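Local coordinates for protein L-lactate dehydrogenase (Trichomonas vaginalis, PDB 4UUL) that is an engineered variant of an NAD-dependent lactate dehydrogenase that reduces pyruvate to L-lactate, and probably also acts on oxaloacetate, at residues G268-E273 with G282-F287; L100-S105 with K324-N329; R161-V166 with K175-I180. The protein carries 1 engineered substitution. One frame throughout, in Å; residues are numbered along the deposited sequence.

How the contacts relate
Contacts 1 and 3 both lie in the C-terminal alpha/beta domain, whereas contact 2 joins that domain to the NAD-binding domain. Contact 1 lies nearer than contact 3 to the probable active site: the side chain of Ser286 is about 7 Å from that of His186, the predicted proton acceptor, while that of Ala162 in contact 3 is about 11 Å from it. Asn104 of contact 2 belongs to the predicted NAD site. Contacts 1 and 2, with centres about 18 Å apart, touch through a probable hydrogen bond from Lys324 NZ to Gly282 O. Contact 3 touches neither: its nearest atoms are about 8 Å from contact 1 and about 14 Å from contact 2.

Contact 1: G268-E273 with G282-F287; sequences GIPVPE and GVVFSF
The Phe287 ring meets Val271 at its edge, near the ring plane, where Val271 CG2 lies 4.1 Å from Phe287 CE2. Over one face of the same ring sits Phe285 CD1, displaced toward the rim. Pro272 CD and Ile269 CG1 come in obliquely, the latter 3.8 Å from Phe287 CD2; a chi1 of 53° wedges CG1 between the backbone N and the carbonyl carbon of Ile269. Val271 CG2 also presses on Phe285 CB, at 3.5 Å, and on Val283 CG2. These groups are carried by strands 265-270 and 284-291, antiparallel neighbours in the small three-stranded sheet of the C-terminal domain, and by the residues that flank them. Ile269 and Phe285 form a hydrogen-bonded pair, with Ile269 N to Phe285 O at 3.0 Å and Phe285 N to Ile269 O at 2.9 Å. On the other face of the sheet Val284 CG1 packs 3.7 Å from Gly268 C, and Val284 CG2 faces the Pro270 ring. There Ser286 OG is hydrogen-bonded to Val182 O and Ser155 OG. Past the strand ends, Val271 N, 2.9 Å from Val283 O, lies nearly on the extension of that C=O bond (167° at the oxygen), and a water accepts from Gly282 N while donating to Val271 O.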
loop_
_atom_site.group_PDB
_atom_site.type_symbol
_atom_site.label_atom_id
_atom_site.label_comp_id
_atom_site.label_asym_id
_atom_site.label_seq_id
_atom_site.Cartn_x
_atom_site.Cartn_y
_atom_site.Cartn_z
ATOM N N GLY B 268 -10.789 -20.359 0.391
ATOM C CA GLY B 268 -10.442 -21.717 0.767
ATOM C C GLY B 268 -10.840 -21.934 2.195
ATOM O O GLY B 268 -10.376 -21.221 3.080
ATOM N N ILE B 269 -11.670 -22.944 2.435
ATOM C CA ILE B 269 -12.098 -23.254 3.798
ATOM C C ILE B 269 -12.038 -24.747 4.002
ATOM O O ILE B 269 -12.185 -25.519 3.059
ATOM C CB ILE B 269 -13.498 -22.711 4.140
ATOM C CG1 ILE B 269 -14.517 -23.175 3.096
ATOM C CG2 ILE B 269 -13.489 -21.210 4.244
ATOM C CD1 ILE B 269 -15.964 -22.978 3.537
ATOM N N PRO B 270 -11.815 -25.162 5.254
ATOM C CA PRO B 270 -12.043 -26.581 5.569
ATOM C C PRO B 270 -13.410 -26.977 5.048
ATOM O O PRO B 270 -14.393 -26.304 5.316
ATOM C CB PRO B 270 -12.020 -26.585 7.112
ATOM C CG PRO B 270 -11.121 -25.418 7.450
ATOM C CD PRO B 270 -11.544 -24.365 6.449
ATOM N N VAL B 271 -13.490 -28.081 4.327
ATOM C CA VAL B 271 -14.747 -28.420 3.678
ATOM C C VAL B 271 -15.823 -28.655 4.712
ATOM O O VAL B 271 -15.652 -29.508 5.567
ATOM C CB VAL B 271 -14.602 -29.693 2.792
ATOM C CG1 VAL B 271 -15.931 -30.211 2.341
ATOM C CG2 VAL B 271 -13.691 -29.419 1.591
ATOM N N PRO B 272 -16.970 -27.945 4.626
ATOM C CA PRO B 272 -18.071 -28.211 5.564
ATOM C C PRO B 272 -18.770 -29.524 5.244
ATOM O O PRO B 272 -19.080 -29.801 4.121
ATOM C CB PRO B 272 -19.060 -27.035 5.351
ATOM C CG PRO B 272 -18.297 -25.991 4.605
ATOM C CD PRO B 272 -17.244 -26.760 3.800
ATOM N N GLU B 273 -19.049 -30.323 6.255
ATOM C CA GLU B 273 -19.776 -31.572 6.058
ATOM C C GLU B 273 -21.087 -31.345 5.326
ATOM O O GLU B 273 -21.492 -32.162 4.471
ATOM C CB GLU B 273 -20.037 -32.294 7.386
ATOM C CG GLU B 273 -20.647 -33.720 7.212
ATOM C CD GLU B 273 -20.749 -34.480 8.525
ATOM O OE1 GLU B 273 -20.118 -34.048 9.515
ATOM O OE2 GLU B 273 -21.461 -35.513 8.563
ATOM N N GLY B 282 -12.372 -33.001 4.706
ATOM C CA GLY B 282 -11.020 -33.448 5.017
ATOM C C GLY B 282 -9.903 -32.659 4.350
ATOM O O GLY B 282 -8.751 -32.946 4.635
ATOM N N VAL B 283 -10.239 -31.714 3.474
ATOM C CA VAL B 283 -9.267 -30.840 2.854
ATOM C C VAL B 283 -9.772 -29.392 3.005
ATOM O O VAL B 283 -10.878 -29.166 3.502
ATOM C CB VAL B 283 -9.018 -31.173 1.391
ATOM C CG1 VAL B 283 -8.336 -32.530 1.245
ATOM C CG2 VAL B 283 -10.303 -31.114 0.572
ATOM N N VAL B 284 -8.948 -28.453 2.554
ATOM C CA VAL B 284 -9.277 -27.030 2.471
ATOM C C VAL B 284 -9.514 -26.760 0.995
ATOM O O VAL B 284 -8.651 -27.042 0.155
ATOM C CB VAL B 284 -8.163 -26.181 3.084
ATOM C CG1 VAL B 284 -8.383 -24.679 2.798
ATOM C CG2 VAL B 284 -8.033 -26.463 4.555
ATOM N N PHE B 285 -10.693 -26.215 0.661
ATOM C CA PHE B 285 -11.193 -26.189 -0.714
ATOM C C PHE B 285 -11.812 -24.812 -0.950
ATOM O O PHE B 285 -12.559 -24.331 -0.095
ATOM C CB PHE B 285 -12.247 -27.304 -0.800
ATOM C CG PHE B 285 -12.734 -27.649 -2.201
ATOM C CD1 PHE B 285 -13.707 -26.879 -2.860
ATOM C CD2 PHE B 285 -12.271 -28.794 -2.825
ATOM C CE1 PHE B 285 -14.149 -27.229 -4.105
ATOM C CE2 PHE B 285 -12.731 -29.131 -4.082
ATOM C CZ PHE B 285 -13.648 -28.374 -4.728
ATOM N N SER B 286 -11.481 -24.170 -2.081
ATOM C CA SER B 286 -12.077 -22.883 -2.357
ATOM C C SER B 286 -13.529 -23.036 -2.808
ATOM O O SER B 286 -13.844 -23.838 -3.705
ATOM C CB SER B 286 -11.266 -22.134 -3.424
ATOM O OG SER B 286 -11.819 -20.842 -3.604
ATOM N N PHE B 287 -14.408 -22.338 -2.105
ATOM C CA PHE B 287 -15.854 -22.303 -2.385
ATOM C C PHE B 287 -16.304 -20.866 -2.595
ATOM O O PHE B 287 -15.659 -19.940 -2.074
ATOM C CB PHE B 287 -16.654 -22.787 -1.176
ATOM C CG PHE B 287 -16.640 -24.296 -0.932
ATOM C CD1 PHE B 287 -17.500 -25.126 -1.591
ATOM C CD2 PHE B 287 -15.767 -24.857 -0.029
ATOM C CE1 PHE B 287 -17.537 -26.479 -1.362
ATOM C CE2 PHE B 287 -15.798 -26.229 0.232
ATOM C CZ PHE B 287 -16.698 -27.021 -0.414
HETATM O O HOH W 1 -13.349 -30.801 6.228
#

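Contact 2: L100-S105 with K324-N329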
loop_
_atom_site.group_PDB
_atom_site.type_symbol
_atom_site.label_atom_id
_atom_site.label_comp_id
_atom_site.label_asym_id
_atom_site.label_seq_id
_atom_site.Cartn_x
_atom_site.Cartn_y
_atom_site.Cartn_z
ATOM N N LEU B 100 7.756 -29.556 -2.946
ATOM C CA LEU B 100 7.304 -28.277 -2.437
ATOM C C LEU B 100 6.288 -28.499 -1.304
ATOM O O LEU B 100 6.341 -27.834 -0.253
ATOM C CB LEU B 100 6.642 -27.482 -3.548
ATOM C CG LEU B 100 6.050 -26.125 -3.091
ATOM C CD1 LEU B 100 7.166 -25.130 -2.715
ATOM C CD2 LEU B 100 5.187 -25.584 -4.172
ATOM N N ILE B 101 5.344 -29.414 -1.514
ATOM C CA ILE B 101 4.378 -29.742 -0.491
ATOM C C ILE B 101 5.110 -30.291 0.716
ATOM O O ILE B 101 4.819 -29.897 1.847
ATOM C CB ILE B 101 3.352 -30.738 -1.023
ATOM C CG1 ILE B 101 2.483 -30.106 -2.106
ATOM C CG2 ILE B 101 2.544 -31.316 0.095
ATOM C CD1 ILE B 101 1.852 -31.150 -3.013
ATOM N N SER B 102 6.051 -31.206 0.485
ATOM C CA SER B 102 6.774 -31.842 1.583
ATOM C C SER B 102 7.572 -30.858 2.427
ATOM O O SER B 102 7.480 -30.864 3.639
ATOM C CB SER B 102 7.740 -32.871 1.043
ATOM O OG SER B 102 7.017 -33.935 0.490
ATOM N N SER B 103 8.295 -29.951 1.787
ATOM C CA SER B 103 9.135 -29.061 2.560
ATOM C C SER B 103 8.245 -28.146 3.416
ATOM O O SER B 103 8.554 -27.791 4.563
ATOM C CB SER B 103 10.056 -28.271 1.623
ATOM O OG SER B 103 9.270 -27.372 0.834
ATOM N N ASN B 104 7.136 -27.711 2.852
ATOM C CA ASN B 104 6.248 -26.812 3.582
ATOM C C ASN B 104 5.494 -27.498 4.719
ATOM O O ASN B 104 5.029 -26.847 5.639
ATOM C CB ASN B 104 5.325 -26.071 2.629
ATOM C CG ASN B 104 6.039 -24.917 1.993
ATOM O OD1 ASN B 104 6.187 -23.877 2.616
ATOM N ND2 ASN B 104 6.542 -25.101 0.806
ATOM N N SER B 105 5.297 -28.825 4.622
ATOM C CA SER B 105 4.531 -29.509 5.625
ATOM C C SER B 105 5.141 -29.305 7.012
ATOM O O SER B 105 4.415 -29.114 7.969
ATOM C CB SER B 105 4.349 -31.002 5.273
ATOM O OG SER B 105 5.577 -31.726 5.394
ATOM N N LYS B 324 -2.577 -33.687 0.386
ATOM C CA LYS B 324 -2.645 -33.953 1.810
ATOM C C LYS B 324 -1.871 -35.225 2.144
ATOM O O LYS B 324 -1.131 -35.265 3.112
ATOM C CB LYS B 324 -4.117 -34.045 2.256
ATOM C CG LYS B 324 -4.290 -34.362 3.717
ATOM C CD LYS B 324 -5.748 -34.480 4.083
ATOM C CE LYS B 324 -5.985 -34.861 5.508
ATOM N NZ LYS B 324 -7.426 -35.114 5.800
ATOM N N GLU B 325 -2.121 -36.282 1.379
ATOM C CA GLU B 325 -1.403 -37.513 1.568
ATOM C C GLU B 325 0.119 -37.327 1.456
ATOM O O GLU B 325 0.892 -37.885 2.228
ATOM C CB GLU B 325 -1.886 -38.534 0.533
ATOM C CG GLU B 325 -1.228 -39.922 0.615
ATOM C CD GLU B 325 -1.743 -40.794 -0.549
ATOM O OE1 GLU B 325 -2.973 -40.801 -0.795
ATOM O OE2 GLU B 325 -0.917 -41.390 -1.252
ATOM N N ILE B 326 0.557 -36.546 0.478
ATOM C CA ILE B 326 1.990 -36.319 0.310
ATOM C C ILE B 326 2.560 -35.643 1.557
ATOM O O ILE B 326 3.603 -36.018 2.068
ATOM C CB ILE B 326 2.269 -35.417 -0.943
ATOM C CG1 ILE B 326 1.951 -36.177 -2.238
ATOM C CG2 ILE B 326 3.724 -34.896 -0.927
ATOM C CD1 ILE B 326 1.929 -35.301 -3.459
ATOM N N ALA B 327 1.873 -34.609 2.045
ATOM C CA ALA B 327 2.330 -33.827 3.186
ATOM C C ALA B 327 2.375 -34.705 4.421
ATOM O O ALA B 327 3.388 -34.730 5.122
ATOM C CB ALA B 327 1.394 -32.633 3.426
ATOM N N LEU B 328 1.290 -35.451 4.674
ATOM C CA LEU B 328 1.258 -36.314 5.863
ATOM C C LEU B 328 2.278 -37.446 5.789
ATOM O O LEU B 328 2.934 -37.750 6.764
ATOM C CB LEU B 328 -0.153 -36.848 6.137
ATOM C CG LEU B 328 -1.151 -35.765 6.571
ATOM C CD1 LEU B 328 -2.514 -36.386 6.750
ATOM C CD2 LEU B 328 -0.757 -35.076 7.860
ATOM N N ASN B 329 2.489 -37.974 4.606
ATOM C CA ASN B 329 3.489 -39.020 4.460
ATOM C C ASN B 329 4.900 -38.490 4.717
ATOM O O ASN B 329 5.712 -39.132 5.367
ATOM C CB ASN B 329 3.429 -39.643 3.066
ATOM C CG ASN B 329 4.607 -40.612 2.824
ATOM O OD1 ASN B 329 4.680 -41.658 3.455
ATOM N ND2 ASN B 329 5.553 -40.234 1.952
#
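Ala327 CB fits against Ile101 and Ser105, residues one turn apart on the facing helix, at 3.8 Å from both Ile101 CG2 and Ser105 CB. One residue earlier, Ile326 uses its CG2 branch, which lies 3.9 Å from Ile101 CG2 and 3.7 Å from Ser102 OG. In each isoleucine CG1 is turned away from the carbonyl carbon (chi1 -67° in Ile101, -69° in Ile326), and this swings the CG2 methyls into the interface while the two side chains cross at about a right angle. No hydrogen bond joins 100-105 to 324-329; the hydroxyls of Ser102 and Ser105 are bonded to carbonyls of their own helix. Ser105 OG donates to Ser102 O at 2.7 Å, and Ser102 OG is bonded to Ala98 O. A small alanine at the crossing is in keeping with the closeness of the two segments, whose axes approach to 8.3 Å and cross at -50°. Behind the interface, Asn104 ND2 donates to Leu100 O at 2.9 Å, reaching that oxygen from the opposite face to Asn104 N, and its OD1 takes the Met89 N-H; Asn104 is predicted to bind NAD. Helix 97-118 of the Rossmann-type domain thus rests on helix 307-337 of the C-terminal domain, and helix 132-141 touches both, Thr134 and Ile138 on Ala327 and Asn135 on Asn104.

Contact 3: R161-V166 with K175-I180; sequences RAYYEV and KDVHDI
With chi1 at -94°, well away from the usual staggered value, Tyr163 lays its ring along the chain from Val177 to Ile180. Ile180 meets it with CG1 turned away from its own carbonyl carbon (chi1 -64°) and the chain extended beyond, so that CD1 stands over the centre of the ring. This is a CH-pi contact, 4.0 Å from Ile180 CD1 to the Tyr163 centroid and just 9° off the ring normal. Ile180 CB covers the phenol end of the same ring, 3.6 Å from Tyr163 CE2. At the edge, in the ring plane, Val177 O approaches Tyr163 CE1 to 3.3 Å, while the Val177 side chain lies alongside. The hydroxyl ties the side chain to the backbone beyond: Ile180 N donates a weak bond to Tyr163 OH at 3.3 Å, and Tyr163 OH gives its proton to a water at 2.6 Å that in turn donates to Ile180 O. The ring is therefore held both by packing and at its polar end. Val166 and Ala162 of the helix complete the apolar patch. Val166 and Ile180 meet tip to tip, with Val166 CB 3.9 Å from Ile180 CD1, and Ala162 CB touches Ile180 CG2. The contact packs helix 156-170 against strand 177-183, which runs between strands 191-193 and 198-201 in the four-stranded antiparallel sheet. Phe221 of helix 214-236 covers Ala162 and Val166, and helix 156-170 also reaches the dimer interface, where Arg161 forms a salt bridge with Asp58 of the second subunit.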
loop_
_atom_site.group_PDB
_atom_site.type_symbol
_atom_site.label_atom_id
_atom_site.label_comp_id
_atom_site.label_asym_id
_atom_site.label_seq_id
_atom_site.Cartn_x
_atom_site.Cartn_y
_atom_site.Cartn_z
ATOM N N ARG B 161 -8.369 -11.523 -10.565
ATOM C CA ARG B 161 -7.825 -11.652 -11.902
ATOM C C ARG B 161 -8.911 -12.015 -12.893
ATOM O O ARG B 161 -8.959 -11.500 -14.024
ATOM C CB ARG B 161 -6.722 -12.692 -11.984
ATOM C CG ARG B 161 -5.440 -12.250 -11.380
ATOM C CD ARG B 161 -4.453 -13.355 -11.263
ATOM N NE ARG B 161 -3.145 -12.896 -10.836
ATOM C CZ ARG B 161 -2.213 -13.660 -10.314
ATOM N NH1 ARG B 161 -2.484 -14.960 -10.057
ATOM N NH2 ARG B 161 -1.077 -13.100 -10.000
ATOM N N ALA B 162 -9.746 -12.980 -12.510
ATOM C CA ALA B 162 -10.787 -13.461 -13.407
ATOM C C ALA B 162 -11.828 -12.405 -13.693
ATOM O O ALA B 162 -12.269 -12.244 -14.840
ATOM C CB ALA B 162 -11.444 -14.699 -12.812
ATOM N N TYR B 163 -12.192 -11.627 -12.671
ATOM C CA TYR B 163 -13.146 -10.549 -12.907
ATOM C C TYR B 163 -12.622 -9.508 -13.888
ATOM O O TYR B 163 -13.356 -9.080 -14.782
ATOM C CB TYR B 163 -13.543 -9.850 -11.588
ATOM C CG TYR B 163 -14.807 -10.400 -10.948
ATOM C CD1 TYR B 163 -16.058 -9.894 -11.262
ATOM C CD2 TYR B 163 -14.752 -11.439 -10.018
ATOM C CE1 TYR B 163 -17.198 -10.412 -10.679
ATOM C CE2 TYR B 163 -15.879 -11.966 -9.416
ATOM C CZ TYR B 163 -17.114 -11.427 -9.753
ATOM O OH TYR B 163 -18.264 -11.922 -9.187
ATOM N N TYR B 164 -11.386 -9.098 -13.716
ATOM C CA TYR B 164 -10.890 -8.082 -14.624
ATOM C C TYR B 164 -10.822 -8.620 -16.053
ATOM O O TYR B 164 -11.204 -7.943 -17.010
ATOM C CB TYR B 164 -9.543 -7.588 -14.138
ATOM C CG TYR B 164 -9.230 -6.250 -14.832
ATOM C CD1 TYR B 164 -8.625 -6.230 -16.072
ATOM C CD2 TYR B 164 -9.573 -5.003 -14.227
ATOM C CE1 TYR B 164 -8.335 -5.052 -16.746
ATOM C CE2 TYR B 164 -9.297 -3.788 -14.886
ATOM C CZ TYR B 164 -8.691 -3.819 -16.128
ATOM O OH TYR B 164 -8.419 -2.639 -16.731
ATOM N N GLU B 165 -10.400 -9.871 -16.215
ATOM C CA GLU B 165 -10.268 -10.428 -17.535
ATOM C C GLU B 165 -11.626 -10.496 -18.213
ATOM O O GLU B 165 -11.770 -10.151 -19.367
ATOM C CB GLU B 165 -9.608 -11.806 -17.446
ATOM C CG GLU B 165 -9.704 -12.667 -18.647
ATOM C CD GLU B 165 -9.014 -12.063 -19.889
ATOM O OE1 GLU B 165 -8.142 -11.171 -19.742
ATOM O OE2 GLU B 165 -9.354 -12.480 -21.023
ATOM N N VAL B 166 -12.631 -10.988 -17.502
ATOM C CA VAL B 166 -13.935 -11.160 -18.109
ATOM C C VAL B 166 -14.586 -9.828 -18.388
ATOM O O VAL B 166 -15.160 -9.633 -19.454
ATOM C CB VAL B 166 -14.840 -12.051 -17.227
ATOM C CG1 VAL B 166 -16.272 -12.026 -17.754
ATOM C CG2 VAL B 166 -14.261 -13.468 -17.188
ATOM N N LYS B 175 -17.828 -4.053 -11.785
ATOM C CA LYS B 175 -19.056 -4.052 -10.996
ATOM C C LYS B 175 -20.267 -4.625 -11.730
ATOM O O LYS B 175 -21.269 -4.960 -11.084
ATOM C CB LYS B 175 -19.417 -2.648 -10.555
ATOM C CG LYS B 175 -19.816 -1.752 -11.712
ATOM C CD LYS B 175 -20.352 -0.433 -11.211
ATOM C CE LYS B 175 -20.672 0.539 -12.366
ATOM N NZ LYS B 175 -21.715 0.100 -13.312
ATOM N N ASP B 176 -20.181 -4.727 -13.055
ATOM C CA ASP B 176 -21.302 -5.222 -13.846
ATOM C C ASP B 176 -21.195 -6.689 -14.205
ATOM O O ASP B 176 -21.987 -7.170 -14.991
ATOM C CB ASP B 176 -21.451 -4.367 -15.090
ATOM C CG ASP B 176 -22.024 -3.001 -14.753
ATOM O OD1 ASP B 176 -22.989 -2.957 -13.933
ATOM O OD2 ASP B 176 -21.494 -1.997 -15.255
ATOM N N VAL B 177 -20.214 -7.387 -13.628
ATOM C CA VAL B 177 -20.062 -8.836 -13.792
ATOM C C VAL B 177 -20.339 -9.411 -12.418
ATOM O O VAL B 177 -20.019 -8.781 -11.426
ATOM C CB VAL B 177 -18.665 -9.203 -14.274
ATOM C CG1 VAL B 177 -18.507 -10.708 -14.438
ATOM C CG2 VAL B 177 -18.354 -8.484 -15.578
ATOM N N HIS B 178 -20.944 -10.591 -12.378
ATOM C CA HIS B 178 -21.412 -11.198 -11.142
ATOM C C HIS B 178 -21.176 -12.693 -11.150
ATOM O O HIS B 178 -21.328 -13.335 -12.175
ATOM C CB HIS B 178 -22.921 -10.946 -10.996
ATOM C CG HIS B 178 -23.278 -9.504 -11.061
ATOM N ND1 HIS B 178 -23.208 -8.664 -9.969
ATOM C CD2 HIS B 178 -23.672 -8.740 -12.102
ATOM C CE1 HIS B 178 -23.564 -7.440 -10.339
ATOM N NE2 HIS B 178 -23.847 -7.463 -11.630
ATOM N N ASP B 179 -20.851 -13.216 -9.984
ATOM C CA ASP B 179 -20.863 -14.660 -9.717
ATOM C C ASP B 179 -19.826 -15.455 -10.484
ATOM O O ASP B 179 -20.056 -16.625 -10.805
ATOM C CB ASP B 179 -22.264 -15.243 -9.911
ATOM C CG ASP B 179 -23.254 -14.669 -8.949
ATOM O OD1 ASP B 179 -22.884 -14.333 -7.806
ATOM O OD2 ASP B 179 -24.420 -14.527 -9.350
ATOM N N ILE B 180 -18.660 -14.878 -10.711
ATOM C CA ILE B 180 -17.462 -15.656 -11.065
ATOM C C ILE B 180 -16.923 -16.330 -9.804
ATOM O O ILE B 180 -16.860 -15.704 -8.756
ATOM C CB ILE B 180 -16.383 -14.760 -11.696
ATOM C CG1 ILE B 180 -16.889 -14.196 -13.021
ATOM C CG2 ILE B 180 -15.074 -15.525 -11.844
ATOM C CD1 ILE B 180 -15.916 -13.214 -13.657
HETATM O O HOH W 2 -18.147 -13.707 -7.299
#